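Local coordinates for cytosolic IMP-GMP specific 5'-nucleotidase (PDB 4OHF), which probably hydrolyses the 5'-phosphate of purine nucleoside monophosphates such as IMP and GMP, using magnesium in a HAD-type active site, at residues D67-L72 and F401-W406; F61-D66 and F132-G137; K16-G21 and L291-D296. All coordinates share one frame; numbering follows the deposited sequence.

Interaction 1 of 3, residues D67-L72 and F401-W406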
ATOM      1  N   ASP B  67      19.908 -30.794   3.724  1.00 49.56           N
ATOM      2  CA  ASP B  67      18.624 -30.669   4.422  1.00 49.35           C
ATOM      3  C   ASP B  67      17.704 -29.646   3.772  1.00 48.39           C
ATOM      4  O   ASP B  67      16.489 -29.629   4.013  1.00 48.49           O
ATOM      5  CB  ASP B  67      18.824 -30.305   5.896  1.00 51.56           C
ATOM      6  CG  ASP B  67      19.205 -31.504   6.743  1.00 54.21           C
ATOM      7  OD1 ASP B  67      18.741 -32.618   6.411  1.00 54.02           O
ATOM      8  OD2 ASP B  67      19.955 -31.330   7.738  1.00 56.39           O
ATOM      9  N   ALA B  68      18.287 -28.785   2.950  1.00 47.05           N
ATOM     10  CA  ALA B  68      17.517 -27.774   2.246  1.00 45.49           C
ATOM     11  C   ALA B  68      18.039 -27.575   0.817  1.00 44.43           C
ATOM     12  O   ALA B  68      19.114 -28.058   0.446  1.00 44.45           O
ATOM     13  CB  ALA B  68      17.544 -26.457   3.015  1.00 43.51           C
ATOM     14  N   ILE B  69      17.258 -26.866   0.015  1.00 43.08           N
ATOM     15  CA  ILE B  69      17.615 -26.609  -1.363  1.00 41.02           C
ATOM     16  C   ILE B  69      17.382 -25.136  -1.678  1.00 41.44           C
ATOM     17  O   ILE B  69      16.723 -24.438  -0.907  1.00 40.49           O
ATOM     18  CB  ILE B  69      16.798 -27.545  -2.271  1.00 41.49           C
ATOM     19  CG1 ILE B  69      17.764 -28.291  -3.171  1.00 42.40           C
ATOM     20  CG2 ILE B  69      15.706 -26.801  -3.039  1.00 37.94           C
ATOM     21  CD1 ILE B  69      17.080 -29.226  -4.123  1.00 51.69           C
ATOM     22  N   ARG B  70      17.933 -24.643  -2.787  1.00 40.79           N
ATOM     23  CA  ARG B  70      17.752 -23.236  -3.129  1.00 37.14           C
ATOM     24  C   ARG B  70      16.337 -22.951  -3.620  1.00 36.89           C
ATOM     25  O   ARG B  70      15.695 -23.821  -4.197  1.00 36.38           O
ATOM     26  CB  ARG B  70      18.767 -22.821  -4.193  1.00 36.96           C
ATOM     27  CG  ARG B  70      18.682 -21.342  -4.612  1.00 34.31           C
ATOM     28  CD  ARG B  70      19.767 -21.002  -5.607  1.00 34.14           C
ATOM     29  NE  ARG B  70      19.794 -19.590  -5.948  1.00 32.47           N
ATOM     30  CZ  ARG B  70      20.730 -19.028  -6.711  1.00 36.42           C
ATOM     31  NH1 ARG B  70      21.718 -19.763  -7.209  1.00 34.84           N
ATOM     32  NH2 ARG B  70      20.678 -17.729  -6.983  1.00 36.67           N
ATOM     33  N   GLY B  71      15.856 -21.733  -3.371  1.00 36.66           N
ATOM     34  CA  GLY B  71      14.532 -21.332  -3.825  1.00 37.51           C
ATOM     35  C   GLY B  71      13.377 -21.463  -2.846  1.00 37.80           C
ATOM     36  O   GLY B  71      12.282 -20.995  -3.126  1.00 37.42           O
ATOM     37  N   LEU B  72      13.616 -22.077  -1.691  1.00 38.85           N
ATOM     38  CA  LEU B  72      12.563 -22.270  -0.705  1.00 39.41           C
ATOM     39  C   LEU B  72      12.068 -20.969  -0.090  1.00 40.70           C
ATOM     40  O   LEU B  72      12.774 -19.959  -0.089  1.00 40.56           O
ATOM     41  CB  LEU B  72      13.034 -23.217   0.399  1.00 38.42           C
ATOM     42  CG  LEU B  72      13.539 -24.574  -0.092  1.00 41.15           C
ATOM     43  CD1 LEU B  72      13.767 -25.497   1.105  1.00 36.84           C
ATOM     44  CD2 LEU B  72      12.534 -25.183  -1.081  1.00 37.49           C
ATOM     45  N   PHE B 401      17.063 -39.338  -7.630  1.00 41.59           N
ATOM     46  CA  PHE B 401      18.126 -38.618  -8.341  1.00 40.11           C
ATOM     47  C   PHE B 401      18.268 -37.162  -7.876  1.00 39.17           C
ATOM     48  O   PHE B 401      19.239 -36.488  -8.207  1.00 37.88           O
ATOM     49  CB  PHE B 401      17.882 -38.617  -9.853  1.00 42.01           C
ATOM     50  CG  PHE B 401      18.008 -39.965 -10.495  1.00 44.49           C
ATOM     51  CD1 PHE B 401      16.895 -40.798 -10.627  1.00 46.05           C
ATOM     52  CD2 PHE B 401      19.244 -40.424 -10.944  1.00 43.03           C
ATOM     53  CE1 PHE B 401      17.024 -42.071 -11.199  1.00 46.17           C
ATOM     54  CE2 PHE B 401      19.374 -41.691 -11.510  1.00 43.04           C
ATOM     55  CZ  PHE B 401      18.272 -42.513 -11.640  1.00 42.70           C
ATOM     56  N   TYR B 402      17.300 -36.688  -7.103  1.00 38.67           N
ATOM     57  CA  TYR B 402      17.321 -35.320  -6.616  1.00 39.48           C
ATOM     58  C   TYR B 402      17.198 -35.297  -5.104  1.00 40.18           C
ATOM     59  O   TYR B 402      16.935 -36.326  -4.484  1.00 43.39           O
ATOM     60  CB  TYR B 402      16.165 -34.533  -7.240  1.00 39.29           C
ATOM     61  CG  TYR B 402      16.104 -34.658  -8.747  1.00 39.34           C
ATOM     62  CD1 TYR B 402      17.043 -34.019  -9.551  1.00 38.56           C
ATOM     63  CD2 TYR B 402      15.113 -35.417  -9.365  1.00 37.71           C
ATOM     64  CE1 TYR B 402      16.999 -34.121 -10.933  1.00 39.03           C
ATOM     65  CE2 TYR B 402      15.060 -35.532 -10.762  1.00 40.58           C
ATOM     66  CZ  TYR B 402      16.013 -34.872 -11.539  1.00 39.59           C
ATOM     67  OH  TYR B 402      15.975 -34.935 -12.916  1.00 37.88           O
ATOM     68  N   ASN B 403      17.390 -34.117  -4.525  1.00 38.89           N
ATOM     69  CA  ASN B 403      17.298 -33.916  -3.091  1.00 39.81           C
ATOM     70  C   ASN B 403      16.041 -34.611  -2.543  1.00 41.22           C
ATOM     71  O   ASN B 403      14.919 -34.294  -2.945  1.00 41.92           O
ATOM     72  CB  ASN B 403      17.270 -32.407  -2.811  1.00 37.84           C
ATOM     73  CG  ASN B 403      17.061 -32.094  -1.351  1.00 38.29           C
ATOM     74  OD1 ASN B 403      15.966 -32.296  -0.819  1.00 37.98           O
ATOM     75  ND2 ASN B 403      18.114 -31.608  -0.685  1.00 34.64           N
ATOM     76  N   PRO B 404      16.213 -35.581  -1.628  1.00 41.15           N
ATOM     77  CA  PRO B 404      15.072 -36.308  -1.057  1.00 39.91           C
ATOM     78  C   PRO B 404      13.924 -35.499  -0.452  1.00 38.89           C
ATOM     79  O   PRO B 404      12.757 -35.870  -0.600  1.00 38.66           O
ATOM     80  CB  PRO B 404      15.729 -37.260  -0.043  1.00 40.68           C
ATOM     81  CG  PRO B 404      17.063 -36.666   0.229  1.00 40.71           C
ATOM     82  CD  PRO B 404      17.481 -36.118  -1.107  1.00 41.93           C
ATOM     83  N   LYS B 405      14.236 -34.398   0.222  1.00 36.50           N
ATOM     84  CA  LYS B 405      13.189 -33.587   0.812  1.00 35.77           C
ATOM     85  C   LYS B 405      12.519 -32.598  -0.142  1.00 36.98           C
ATOM     86  O   LYS B 405      11.307 -32.375  -0.060  1.00 37.17           O
ATOM     87  CB  LYS B 405      13.739 -32.788   1.999  1.00 35.42           C
ATOM     88  CG  LYS B 405      14.144 -33.623   3.212  1.00 37.54           C
ATOM     89  CD  LYS B 405      14.849 -32.776   4.294  1.00 38.43           C
ATOM     90  CE  LYS B 405      13.903 -31.825   5.020  1.00 38.98           C
ATOM     91  NZ  LYS B 405      14.596 -31.002   6.084  1.00 41.33           N
ATOM     92  N   TRP B 406      13.289 -32.015  -1.060  1.00 37.36           N
ATOM     93  CA  TRP B 406      12.741 -30.969  -1.919  1.00 36.66           C
ATOM     94  C   TRP B 406      12.657 -31.147  -3.423  1.00 38.04           C
ATOM     95  O   TRP B 406      12.051 -30.320  -4.102  1.00 39.04           O
ATOM     96  CB  TRP B 406      13.475 -29.666  -1.633  1.00 34.37           C
ATOM     97  CG  TRP B 406      13.515 -29.330  -0.200  1.00 35.57           C
ATOM     98  CD1 TRP B 406      14.524 -29.608   0.695  1.00 37.76           C
ATOM     99  CD2 TRP B 406      12.486 -28.693   0.543  1.00 34.37           C
ATOM    100  NE1 TRP B 406      14.174 -29.178   1.954  1.00 34.79           N
ATOM    101  CE2 TRP B 406      12.924 -28.614   1.888  1.00 36.09           C
ATOM    102  CE3 TRP B 406      11.233 -28.175   0.208  1.00 33.20           C
ATOM    103  CZ2 TRP B 406      12.145 -28.034   2.895  1.00 37.62           C
ATOM    104  CZ3 TRP B 406      10.464 -27.599   1.202  1.00 34.39           C
ATOM    105  CH2 TRP B 406      10.922 -27.534   2.531  1.00 36.12           C
TER

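Interaction 2 of 3, residues F61-D66 and F132-G137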
ATOM      1  N   PHE B  61      23.429 -28.241  17.337  1.00 75.08           N
ATOM      2  CA  PHE B  61      22.875 -28.392  15.992  1.00 72.44           C
ATOM      3  C   PHE B  61      23.915 -28.767  14.940  1.00 71.74           C
ATOM      4  O   PHE B  61      24.972 -28.147  14.843  1.00 71.66           O
ATOM      5  CB  PHE B  61      22.168 -27.100  15.563  1.00 69.82           C
ATOM      6  CG  PHE B  61      20.823 -26.894  16.209  1.00 67.65           C
ATOM      7  CD1 PHE B  61      20.093 -25.734  15.960  1.00 67.04           C
ATOM      8  CD2 PHE B  61      20.276 -27.858  17.053  1.00 65.77           C
ATOM      9  CE1 PHE B  61      18.843 -25.535  16.539  1.00 64.97           C
ATOM     10  CE2 PHE B  61      19.035 -27.668  17.633  1.00 64.48           C
ATOM     11  CZ  PHE B  61      18.316 -26.501  17.375  1.00 64.64           C
ATOM     12  N   LYS B  62      23.599 -29.782  14.144  1.00 70.88           N
ATOM     13  CA  LYS B  62      24.500 -30.245  13.097  1.00 68.93           C
ATOM     14  C   LYS B  62      24.049 -29.725  11.743  1.00 66.27           C
ATOM     15  O   LYS B  62      22.857 -29.708  11.440  1.00 65.90           O
ATOM     16  CB  LYS B  62      24.552 -31.778  13.080  1.00 70.38           C
ATOM     17  CG  LYS B  62      25.910 -32.357  13.453  1.00 72.16           C
ATOM     18  CD  LYS B  62      26.382 -31.820  14.799  1.00 73.99           C
ATOM     19  CE  LYS B  62      27.818 -32.229  15.106  1.00 75.03           C
ATOM     20  NZ  LYS B  62      28.297 -31.622  16.389  1.00 73.70           N
ATOM     21  N   PHE B  63      25.011 -29.302  10.933  1.00 63.17           N
ATOM     22  CA  PHE B  63      24.721 -28.770   9.609  1.00 59.65           C
ATOM     23  C   PHE B  63      24.880 -29.794   8.498  1.00 56.84           C
ATOM     24  O   PHE B  63      25.949 -30.364   8.310  1.00 54.65           O
ATOM     25  CB  PHE B  63      25.619 -27.561   9.319  1.00 59.26           C
ATOM     26  CG  PHE B  63      25.539 -27.066   7.900  1.00 57.80           C
ATOM     27  CD1 PHE B  63      26.430 -27.521   6.940  1.00 58.33           C
ATOM     28  CD2 PHE B  63      24.564 -26.145   7.522  1.00 56.95           C
ATOM     29  CE1 PHE B  63      26.354 -27.065   5.621  1.00 57.75           C
ATOM     30  CE2 PHE B  63      24.482 -25.687   6.209  1.00 55.52           C
ATOM     31  CZ  PHE B  63      25.377 -26.145   5.260  1.00 55.36           C
ATOM     32  N   ASN B  64      23.794 -30.031   7.773  1.00 55.41           N
ATOM     33  CA  ASN B  64      23.810 -30.955   6.647  1.00 54.42           C
ATOM     34  C   ASN B  64      23.323 -30.228   5.396  1.00 53.68           C
ATOM     35  O   ASN B  64      22.123 -29.978   5.225  1.00 52.39           O
ATOM     36  CB  ASN B  64      22.934 -32.178   6.920  1.00 52.61           C
ATOM     37  CG  ASN B  64      22.672 -32.995   5.666  1.00 52.32           C
ATOM     38  OD1 ASN B  64      23.546 -33.176   4.825  1.00 48.65           O
ATOM     39  ND2 ASN B  64      21.459 -33.495   5.539  1.00 56.52           N
ATOM     40  N   PHE B  65      24.274 -29.898   4.528  1.00 51.48           N
ATOM     41  CA  PHE B  65      24.009 -29.181   3.289  1.00 49.68           C
ATOM     42  C   PHE B  65      22.749 -29.615   2.542  1.00 49.19           C
ATOM     43  O   PHE B  65      22.028 -28.785   2.006  1.00 48.65           O
ATOM     44  CB  PHE B  65      25.217 -29.318   2.369  1.00 49.96           C
ATOM     45  CG  PHE B  65      25.246 -28.327   1.244  1.00 49.35           C
ATOM     46  CD1 PHE B  65      25.446 -28.755  -0.060  1.00 49.28           C
ATOM     47  CD2 PHE B  65      25.127 -26.961   1.497  1.00 49.31           C
ATOM     48  CE1 PHE B  65      25.536 -27.836  -1.104  1.00 53.15           C
ATOM     49  CE2 PHE B  65      25.213 -26.033   0.471  1.00 48.84           C
ATOM     50  CZ  PHE B  65      25.420 -26.463  -0.837  1.00 51.78           C
ATOM     51  N   ASP B  66      22.470 -30.910   2.509  1.00 48.82           N
ATOM     52  CA  ASP B  66      21.305 -31.377   1.785  1.00 49.32           C
ATOM     53  C   ASP B  66      19.953 -31.273   2.484  1.00 49.71           C
ATOM     54  O   ASP B  66      18.943 -31.629   1.885  1.00 51.00           O
ATOM     55  CB  ASP B  66      21.518 -32.817   1.320  1.00 50.85           C
ATOM     56  CG  ASP B  66      22.659 -32.947   0.335  1.00 52.40           C
ATOM     57  OD1 ASP B  66      22.664 -32.209  -0.678  1.00 51.97           O
ATOM     58  OD2 ASP B  66      23.551 -33.795   0.568  1.00 52.98           O
ATOM     59  N   PHE B 132      20.050 -20.504   6.095  1.00 48.62           N
ATOM     60  CA  PHE B 132      18.917 -19.935   6.805  1.00 49.24           C
ATOM     61  C   PHE B 132      17.835 -20.989   7.012  1.00 48.66           C
ATOM     62  O   PHE B 132      17.347 -21.170   8.130  1.00 48.87           O
ATOM     63  CB  PHE B 132      18.337 -18.753   6.025  1.00 51.69           C
ATOM     64  CG  PHE B 132      17.439 -17.854   6.845  1.00 53.45           C
ATOM     65  CD1 PHE B 132      16.359 -18.372   7.549  1.00 54.78           C
ATOM     66  CD2 PHE B 132      17.669 -16.483   6.897  1.00 55.98           C
ATOM     67  CE1 PHE B 132      15.516 -17.540   8.296  1.00 54.77           C
ATOM     68  CE2 PHE B 132      16.832 -15.639   7.644  1.00 57.26           C
ATOM     69  CZ  PHE B 132      15.753 -16.174   8.343  1.00 55.97           C
ATOM     70  N   CYS B 133      17.466 -21.678   5.935  1.00 47.39           N
ATOM     71  CA  CYS B 133      16.427 -22.706   5.988  1.00 46.10           C
ATOM     72  C   CYS B 133      16.759 -23.842   6.936  1.00 46.29           C
ATOM     73  O   CYS B 133      15.937 -24.219   7.763  1.00 45.41           O
ATOM     74  CB  CYS B 133      16.158 -23.275   4.597  1.00 45.12           C
ATOM     75  SG  CYS B 133      15.204 -22.183   3.526  1.00 43.57           S
ATOM     76  N   ILE B 134      17.959 -24.391   6.818  1.00 47.44           N
ATOM     77  CA  ILE B 134      18.362 -25.484   7.690  1.00 48.96           C
ATOM     78  C   ILE B 134      18.302 -25.045   9.154  1.00 50.77           C
ATOM     79  O   ILE B 134      17.674 -25.708   9.988  1.00 50.16           O
ATOM     80  CB  ILE B 134      19.781 -25.955   7.378  1.00 47.91           C
ATOM     81  CG1 ILE B 134      19.828 -26.542   5.964  1.00 46.64           C
ATOM     82  CG2 ILE B 134      20.217 -26.972   8.418  1.00 47.38           C
ATOM     83  CD1 ILE B 134      21.217 -26.909   5.501  1.00 45.95           C
ATOM     84  N   LEU B 135      18.945 -23.921   9.463  1.00 50.90           N
ATOM     85  CA  LEU B 135      18.939 -23.420  10.824  1.00 50.56           C
ATOM     86  C   LEU B 135      17.513 -23.165  11.320  1.00 52.45           C
ATOM     87  O   LEU B 135      17.120 -23.681  12.362  1.00 53.95           O
ATOM     88  CB  LEU B 135      19.748 -22.133  10.926  1.00 49.80           C
ATOM     89  CG  LEU B 135      19.839 -21.559  12.347  1.00 48.79           C
ATOM     90  CD1 LEU B 135      20.398 -22.620  13.253  1.00 47.47           C
ATOM     91  CD2 LEU B 135      20.715 -20.318  12.386  1.00 48.40           C
ATOM     92  N   TYR B 136      16.738 -22.378  10.574  1.00 52.54           N
ATOM     93  CA  TYR B 136      15.372 -22.068  10.972  1.00 51.39           C
ATOM     94  C   TYR B 136      14.582 -23.341  11.219  1.00 52.52           C
ATOM     95  O   TYR B 136      13.823 -23.439  12.177  1.00 51.85           O
ATOM     96  CB  TYR B 136      14.667 -21.248   9.902  1.00 51.81           C
ATOM     97  CG  TYR B 136      13.302 -20.760  10.330  1.00 52.00           C
ATOM     98  CD1 TYR B 136      13.168 -19.786  11.316  1.00 52.98           C
ATOM     99  CD2 TYR B 136      12.145 -21.268   9.749  1.00 53.97           C
ATOM    100  CE1 TYR B 136      11.914 -19.322  11.710  1.00 53.80           C
ATOM    101  CE2 TYR B 136      10.883 -20.817  10.135  1.00 54.59           C
ATOM    102  CZ  TYR B 136      10.774 -19.845  11.116  1.00 54.94           C
ATOM    103  OH  TYR B 136       9.528 -19.413  11.506  1.00 54.75           O
ATOM    104  N   GLY B 137      14.766 -24.320  10.348  1.00 52.58           N
ATOM    105  CA  GLY B 137      14.054 -25.566  10.522  1.00 53.76           C
ATOM    106  C   GLY B 137      14.345 -26.180  11.875  1.00 54.51           C
ATOM    107  O   GLY B 137      13.431 -26.525  12.618  1.00 55.08           O
TER

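Interaction 3 of 3, residues K16-G21 and L291-D296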
ATOM      1  N   LYS B  16      25.932  -5.454 -29.087  1.00 55.67           N
ATOM      2  CA  LYS B  16      25.505  -4.117 -28.690  1.00 54.04           C
ATOM      3  C   LYS B  16      25.721  -3.797 -27.217  1.00 51.35           C
ATOM      4  O   LYS B  16      25.272  -2.761 -26.728  1.00 51.80           O
ATOM      5  CB  LYS B  16      24.032  -3.899 -29.059  1.00 55.46           C
ATOM      6  CG  LYS B  16      23.755  -3.883 -30.564  1.00 57.66           C
ATOM      7  CD  LYS B  16      22.303  -3.472 -30.858  1.00 60.89           C
ATOM      8  CE  LYS B  16      21.987  -3.436 -32.366  1.00 62.38           C
ATOM      9  NZ  LYS B  16      22.839  -2.460 -33.133  1.00 61.62           N
ATOM     10  N   ILE B  17      26.404  -4.690 -26.512  1.00 48.20           N
ATOM     11  CA  ILE B  17      26.697  -4.483 -25.098  1.00 45.15           C
ATOM     12  C   ILE B  17      28.097  -3.886 -24.967  1.00 44.41           C
ATOM     13  O   ILE B  17      29.085  -4.496 -25.375  1.00 41.04           O
ATOM     14  CB  ILE B  17      26.634  -5.818 -24.309  1.00 43.88           C
ATOM     15  CG1 ILE B  17      25.186  -6.279 -24.192  1.00 41.83           C
ATOM     16  CG2 ILE B  17      27.256  -5.653 -22.922  1.00 41.02           C
ATOM     17  CD1 ILE B  17      24.286  -5.298 -23.471  1.00 39.78           C
ATOM     18  N   LYS B  18      28.181  -2.699 -24.380  1.00 43.71           N
ATOM     19  CA  LYS B  18      29.471  -2.040 -24.248  1.00 45.80           C
ATOM     20  C   LYS B  18      30.183  -2.305 -22.928  1.00 45.36           C
ATOM     21  O   LYS B  18      31.404  -2.473 -22.888  1.00 45.14           O
ATOM     22  CB  LYS B  18      29.312  -0.532 -24.467  1.00 47.72           C
ATOM     23  CG  LYS B  18      28.924  -0.134 -25.879  1.00 48.04           C
ATOM     24  CD  LYS B  18      28.763   1.379 -25.965  1.00 52.46           C
ATOM     25  CE  LYS B  18      28.351   1.849 -27.359  1.00 53.35           C
ATOM     26  NZ  LYS B  18      28.035   3.321 -27.350  1.00 56.70           N
ATOM     27  N   LEU B  19      29.427  -2.332 -21.841  1.00 44.85           N
ATOM     28  CA  LEU B  19      30.012  -2.584 -20.536  1.00 42.45           C
ATOM     29  C   LEU B  19      29.363  -3.787 -19.856  1.00 41.96           C
ATOM     30  O   LEU B  19      28.142  -3.960 -19.897  1.00 41.19           O
ATOM     31  CB  LEU B  19      29.860  -1.354 -19.640  1.00 41.64           C
ATOM     32  CG  LEU B  19      30.571  -0.069 -20.062  1.00 42.21           C
ATOM     33  CD1 LEU B  19      29.555   1.049 -20.252  1.00 41.38           C
ATOM     34  CD2 LEU B  19      31.579   0.325 -18.993  1.00 41.50           C
ATOM     35  N   ILE B  20      30.197  -4.629 -19.253  1.00 40.14           N
ATOM     36  CA  ILE B  20      29.719  -5.782 -18.512  1.00 40.13           C
ATOM     37  C   ILE B  20      30.085  -5.597 -17.033  1.00 39.86           C
ATOM     38  O   ILE B  20      31.259  -5.599 -16.667  1.00 39.93           O
ATOM     39  CB  ILE B  20      30.342  -7.087 -19.019  1.00 38.09           C
ATOM     40  CG1 ILE B  20      29.790  -7.424 -20.397  1.00 37.15           C
ATOM     41  CG2 ILE B  20      30.010  -8.206 -18.079  1.00 36.32           C
ATOM     42  CD1 ILE B  20      30.461  -8.607 -21.035  1.00 33.31           C
ATOM     43  N   GLY B  21      29.066  -5.418 -16.201  1.00 40.09           N
ATOM     44  CA  GLY B  21      29.278  -5.243 -14.777  1.00 40.52           C
ATOM     45  C   GLY B  21      29.229  -6.585 -14.079  1.00 39.67           C
ATOM     46  O   GLY B  21      28.256  -7.330 -14.213  1.00 37.07           O
ATOM     47  N   LEU B 291      29.083   7.640 -18.261  1.00 61.61           N
ATOM     48  CA  LEU B 291      29.780   6.844 -19.266  1.00 60.75           C
ATOM     49  C   LEU B 291      29.183   7.143 -20.633  1.00 60.14           C
ATOM     50  O   LEU B 291      29.612   6.597 -21.650  1.00 60.41           O
ATOM     51  CB  LEU B 291      29.666   5.353 -18.960  1.00 61.30           C
ATOM     52  CG  LEU B 291      30.842   4.783 -18.166  1.00 61.79           C
ATOM     53  CD1 LEU B 291      30.384   4.314 -16.802  1.00 62.04           C
ATOM     54  CD2 LEU B 291      31.458   3.648 -18.941  1.00 62.54           C
ATOM     55  N   GLY B 292      28.182   8.016 -20.641  1.00 59.12           N
ATOM     56  CA  GLY B 292      27.525   8.395 -21.876  1.00 57.37           C
ATOM     57  C   GLY B 292      27.130   7.222 -22.752  1.00 57.07           C
ATOM     58  O   GLY B 292      27.551   7.133 -23.907  1.00 56.93           O
ATOM     59  N   VAL B 293      26.333   6.311 -22.203  1.00 55.46           N
ATOM     60  CA  VAL B 293      25.864   5.156 -22.958  1.00 53.72           C
ATOM     61  C   VAL B 293      24.435   4.872 -22.553  1.00 52.31           C
ATOM     62  O   VAL B 293      23.920   5.469 -21.614  1.00 49.87           O
ATOM     63  CB  VAL B 293      26.695   3.858 -22.690  1.00 54.55           C
ATOM     64  CG1 VAL B 293      28.135   4.052 -23.108  1.00 53.18           C
ATOM     65  CG2 VAL B 293      26.593   3.457 -21.221  1.00 53.50           C
ATOM     66  N   GLY B 294      23.799   3.961 -23.279  1.00 53.14           N
ATOM     67  CA  GLY B 294      22.436   3.592 -22.964  1.00 52.47           C
ATOM     68  C   GLY B 294      22.465   2.480 -21.938  1.00 52.56           C
ATOM     69  O   GLY B 294      23.345   1.610 -21.970  1.00 51.14           O
ATOM     70  N   GLY B 295      21.507   2.514 -21.021  1.00 52.31           N
ATOM     71  CA  GLY B 295      21.436   1.496 -19.992  1.00 52.96           C
ATOM     72  C   GLY B 295      21.412   0.097 -20.568  1.00 52.94           C
ATOM     73  O   GLY B 295      22.047  -0.811 -20.036  1.00 54.19           O
ATOM     74  N   ASP B 296      20.684  -0.079 -21.666  1.00 52.20           N
ATOM     75  CA  ASP B 296      20.574  -1.383 -22.305  1.00 50.96           C
ATOM     76  C   ASP B 296      21.878  -1.808 -22.988  1.00 49.53           C
ATOM     77  O   ASP B 296      21.948  -2.865 -23.614  1.00 47.49           O
ATOM     78  CB  ASP B 296      19.407  -1.376 -23.304  1.00 52.71           C
ATOM     79  CG  ASP B 296      19.634  -0.426 -24.472  1.00 55.42           C
ATOM     80  OD1 ASP B 296      20.236   0.645 -24.258  1.00 57.64           O
ATOM     81  OD2 ASP B 296      19.200  -0.741 -25.601  1.00 55.37           O
TER

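Interaction 1 of 3, residues D67-L72 and F401-W406
The carbonyl oxygen of Asp-67 receives two hydrogen bonds, one from Trp-406 and one from Lys-405, and so illustrates how a single backbone carbonyl with two side-chain donors can join two irregular loops. An Asx motif organises the donor loop: Asn-403 OD1 accepts from Trp-406 N at 2.7 Å, just ahead of the indole. Trp-406 NE1 lies 3.1 Å from Asp-67 O, with the oxygen almost in the ring plane and the N-H fairly straight at 159°, although the donor is tilted from the carbonyl plane. Lys-405 NZ, also 3.1 Å from Asp-67 O, instead lies in that plane and uses a lone pair; a bend at chi3 (71°) curls the lysine back to it. The carboxylate of Asp-67 stays beyond salt-bridge distance of this ammonium group. Asn-403 adds a further tie through ND2 to Asp-66 O.

Packing spreads from these bonds. Ile-69 CD1 lies against Asn-403 CB, and its CG2 approaches Trp-406 CB. The type II turn from Ile-69 to Leu-72 brings the leucine over one indole face, while Tyr-94 also meets the ring. Leu-72 CD1 makes the CH-pi contact, 3.4 Å from the centroid of the six-membered ring of Trp-406 and 13° off its normal.

Interaction 2 of 3, residues F61-D66 and F132-G137
Ile-134 projects from helix 129-143 toward the loop at Phe-63, Asn-64 and Phe-65, and its terminal methyl carries most of the contact. The side chain is stretched out: CG1 stands anti to the carbonyl carbon (chi1 -64°) and CD1 continues the zigzag (chi2 174°), which carries CD1 to the loop backbone. There CD1 comes 3.2 Å from Asn-64 O and 3.6 Å from Phe-63 CE2, with Phe-65 O more distant, at 4.0 Å from Ile-134 CD1. Phe-63 approaches by a different conformation. Its CG lies opposite the backbone N (chi1 171°); the two side chains cross at about a right angle, and CD1 of the isoleucine meets the ring obliquely, near CD2 and CE2. The backbone N of Phe-65 sits above one face of this same ring, toward the rim, and the ring of Tyr-41 from helix 33-51 also meets it.

One residue further along the helix, Leu-135 touches Phe-61 more lightly. Leu-135 CD1 lies near the plane of the aromatic ring, at its edge, 4.1 Å from Phe-61 CD1, and the two side chains again run roughly perpendicular.

Polar fastening is found beside the contact, where Lys-62 O accepts from Gln-138 NE2 and Phe-61 O from Lys-45 NZ. Between the two segments themselves, methyls meet rings and peptide carbonyls, which implies reliance on shape, with direction probably coming from the flanking bond to Gln-138.

Interaction 3 of 3, residues K16-G21 and L291-D296
In the HAD-type core, a beta-alpha-beta crossover runs from strand 277-281 through helix 284-290 to strand 298-302, and its helix-to-strand loop packs on the start of the neighbouring parallel strand 19-22 through Leu-19, Leu-291 and Val-293. Gly-292, with positive phi, closes the helix in a Schellman motif, and the chain then turns back toward the sheet.

Leu-19 is the principal apolar partner. It reaches toward Leu-291 tip to tip, and both its methyls meet CD2 of that residue, Leu-19 CD2 at 3.3 Å and Leu-19 CD1 at 3.5 Å from Leu-291 CD2. Leu-19 CD1 also reaches Val-293 CG2, at 3.9 Å. The two methyls of Val-293 are divided between neighbours: CG1 rests 4.0 Å from Lys-18 CD, in the middle of the lysine's aliphatic chain. Lys-18 is fully extended beyond CG and slides past the valine in the opposite direction, carrying its ammonium group to a salt bridge with Glu-297. At the far end, Ile-17 is folded at chi2 (-60°), which brings CD1 to 3.4 Å from Asp-296 O. The carboxylate of Asp-296 takes another course, forming a weak, long ion pair with Lys-106 of the second subunit.

Backbone bonds from Leu-19 to Glu-297 and Leu-299 continue the join into the sheet. Strand 19-22 leads directly to the magnesium ligands Asp-23 and Asp-25, and strand 298-302 to Asp-303, the pairing of adjacent parallel strands typical of the Rossmann-like HAD fold.

Overall arrangement
From the N terminus, the chain first lays down segment 16-21, which waits 270 residues for its partner 291-296; interaction 3 therefore closes a long loop at the main mixed sheet, one that also contains the separate antiparallel sheet and helix 129-143. Interaction 2 is nested inside that loop, fastening the connection after helix 33-51 to helix 129-143. Interaction 1 starts there too, at 67-72, but ends at 401-406 beyond helix 374-399, so it crosses both others. Interactions 1 and 2 adjoin, with Ala-68 packing on Ile-134, because 61-66 and 67-72 are consecutive parts of one loop, which meets both helix 129-143 and the 401-406 loop. Interaction 3 stands apart, its centre about 38 Å from that of interaction 1.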